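Local coordinates for purine nucleoside phosphorylase (Schistosoma mansoni, PDB 5KO5), which probably catalyses the phosphorolysis of purine nucleosides to free base and ribose 1-phosphate, and binds cytosine in this crystal form, at residues I50-I55 / G68-G73. Numbering follows the deposited sequence.
Sequences IPYINI and GNLVLG
I50 and L70 form a hydrogen-bonded antiparallel pair where strand 47-51 ends against strand 69-75, the outer antiparallel part of the mixed sheet of the nucleoside phosphorylase fold. I50 N gives its hydrogen to L70 O at 2.7 Å, and L70 N returns one to I50 O. P51 and N69 make the next, non-hydrogen-bonded pair: N69 OD1 sits over one face of the P51 ring, 3.1 Å from P51 CA, while N69 ND2 hydrogen-bonds to Q84 OE1 on the adjoining strand. After P51 the chain turns into a short 3-10 segment, yet Y52 N still donates to G68 O, a nearly straight bond (2.8 Å, 173° at the hydrogen).

The Y52 side chain runs back along the G68-N69 backbone; CG anti to the carbonyl carbon (chi1 -66°) turns the ring against that peptide. CB, CG and CD1 lie against G68 O; CD2 and CE2 lie against G68 CA, which sits 3.8 Å from the ring centroid in a CH-pi contact. G68 C, 3.4 Å above the ring plane, and N69 N both lie over the ring centre. Farther out, CE1 meets N69 C at 3.3 Å and also touches L70 CD1, CZ lies near N69 N and O, and OH hydrogen-bonds to G85 O, just past strand 78-84.

On the I50/L70 face, the I55 and L70 side chains cross at about a right angle, I55 CD1 touching L70 CD2, and I50 CD1 meets L72 CD1 at 3.8 Å. Helix 9-23 packs here, with Y18 on I50 and I19 on L70. A water donates to G68 O (2.8 Å) and accepts from I53 N, so this carbonyl oxygen takes two hydrogens, from Y52 N and the water.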
loop_
_atom_site.group_PDB
_atom_site.type_symbol
_atom_site.label_atom_id
_atom_site.label_comp_id
_atom_site.label_asym_id
_atom_site.label_seq_id
_atom_site.Cartn_x
_atom_site.Cartn_y
_atom_site.Cartn_z
ATOM N N ILE A 50 -27.748 -20.960 -2.555
ATOM C CA ILE A 50 -27.979 -20.290 -1.279
ATOM C C ILE A 50 -27.563 -18.828 -1.392
ATOM O O ILE A 50 -26.359 -18.535 -1.419
ATOM C CB ILE A 50 -27.203 -20.984 -0.150
ATOM C CG1 ILE A 50 -27.488 -22.489 -0.137
ATOM C CG2 ILE A 50 -27.548 -20.360 1.189
ATOM C CD1 ILE A 50 -26.727 -23.238 0.941
ATOM N N PRO A 51 -28.504 -17.881 -1.437
ATOM C CA PRO A 51 -28.115 -16.464 -1.511
ATOM C C PRO A 51 -27.264 -16.066 -0.311
ATOM O O PRO A 51 -27.554 -16.447 0.826
ATOM C CB PRO A 51 -29.463 -15.730 -1.513
ATOM C CG PRO A 51 -30.447 -16.739 -2.042
ATOM C CD PRO A 51 -29.966 -18.066 -1.531
ATOM N N TYR A 52 -26.196 -15.301 -0.578
ATOM C CA TYR A 52 -25.346 -14.814 0.511
ATOM C C TYR A 52 -26.190 -14.134 1.579
ATOM O O TYR A 52 -25.941 -14.284 2.780
ATOM C CB TYR A 52 -24.327 -13.790 -0.005
ATOM C CG TYR A 52 -23.267 -14.273 -0.972
ATOM C CD1 TYR A 52 -22.950 -15.620 -1.099
ATOM C CD2 TYR A 52 -22.572 -13.354 -1.760
ATOM C CE1 TYR A 52 -21.966 -16.037 -1.995
ATOM C CE2 TYR A 52 -21.598 -13.763 -2.650
ATOM C CZ TYR A 52 -21.306 -15.104 -2.770
ATOM O OH TYR A 52 -20.341 -15.504 -3.665
ATOM N N ILE A 53 -27.205 -13.382 1.149
ATOM C CA ILE A 53 -28.025 -12.597 2.057
ATOM C C ILE A 53 -28.762 -13.474 3.062
ATOM O O ILE A 53 -29.143 -12.993 4.134
ATOM C CB ILE A 53 -28.961 -11.686 1.224
ATOM C CG1 ILE A 53 -29.543 -10.560 2.083
ATOM C CG2 ILE A 53 -30.054 -12.508 0.555
ATOM C CD1 ILE A 53 -30.305 -9.505 1.282
ATOM N N ASN A 54 -28.955 -14.759 2.754
ATOM C CA ASN A 54 -29.617 -15.690 3.661
ATOM C C ASN A 54 -28.669 -16.351 4.658
ATOM O O ASN A 54 -29.150 -16.971 5.614
ATOM C CB ASN A 54 -30.346 -16.797 2.878
ATOM C CG ASN A 54 -31.512 -16.275 2.060
ATOM O OD1 ASN A 54 -32.032 -15.191 2.320
ATOM N ND2 ASN A 54 -31.934 -17.055 1.067
ATOM N N ILE A 55 -27.357 -16.249 4.474
ATOM C CA ILE A 55 -26.394 -17.013 5.263
ATOM C C ILE A 55 -25.963 -16.156 6.450
ATOM O O ILE A 55 -25.455 -15.042 6.236
ATOM C CB ILE A 55 -25.179 -17.433 4.433
ATOM C CG1 ILE A 55 -25.618 -18.212 3.186
ATOM C CG2 ILE A 55 -24.219 -18.271 5.297
ATOM C CD1 ILE A 55 -24.463 -18.443 2.226
ATOM N N GLY A 68 -25.053 -12.879 -5.874
ATOM C CA GLY A 68 -24.310 -13.281 -4.695
ATOM C C GLY A 68 -24.878 -14.543 -4.077
ATOM O O GLY A 68 -25.708 -14.474 -3.165
ATOM N N ASN A 69 -24.454 -15.707 -4.580
ATOM C CA ASN A 69 -24.973 -16.995 -4.141
ATOM C C ASN A 69 -23.821 -17.949 -3.884
ATOM O O ASN A 69 -22.803 -17.909 -4.580
ATOM C CB ASN A 69 -25.822 -17.661 -5.228
ATOM C CG ASN A 69 -27.088 -16.902 -5.543
ATOM O OD1 ASN A 69 -27.801 -16.449 -4.643
ATOM N ND2 ASN A 69 -27.389 -16.775 -6.826
ATOM N N LEU A 70 -23.988 -18.800 -2.878
ATOM C CA LEU A 70 -23.181 -20.001 -2.730
ATOM C C LEU A 70 -23.935 -21.145 -3.396
ATOM O O LEU A 70 -25.123 -21.342 -3.130
ATOM C CB LEU A 70 -23.001 -20.311 -1.246
ATOM C CG LEU A 70 -21.662 -20.865 -0.775
ATOM C CD1 LEU A 70 -20.531 -19.891 -1.095
ATOM C CD2 LEU A 70 -21.727 -21.139 0.721
ATOM N N VAL A 71 -23.257 -21.885 -4.268
ATOM C CA VAL A 71 -23.876 -22.980 -5.010
ATOM C C VAL A 71 -23.143 -24.269 -4.662
ATOM O O VAL A 71 -21.921 -24.360 -4.831
ATOM C CB VAL A 71 -23.857 -22.720 -6.525
ATOM C CG1 VAL A 71 -24.603 -23.823 -7.268
ATOM C CG2 VAL A 71 -24.453 -21.349 -6.838
ATOM N N LEU A 72 -23.883 -25.260 -4.169
ATOM C CA LEU A 72 -23.317 -26.547 -3.798
ATOM C C LEU A 72 -23.942 -27.647 -4.638
ATOM O O LEU A 72 -25.127 -27.591 -4.983
ATOM C CB LEU A 72 -23.557 -26.864 -2.315
ATOM C CG LEU A 72 -22.852 -25.926 -1.332
ATOM C CD1 LEU A 72 -23.785 -24.818 -0.873
ATOM C CD2 LEU A 72 -22.301 -26.705 -0.154
ATOM N N GLY A 73 -23.137 -28.659 -4.948
ATOM C CA GLY A 73 -23.633 -29.793 -5.715
ATOM C C GLY A 73 -22.489 -30.663 -6.179
ATOM O O GLY A 73 -21.424 -30.690 -5.559
HETATM O O HOH W 1 -27.347 -12.538 -1.899
#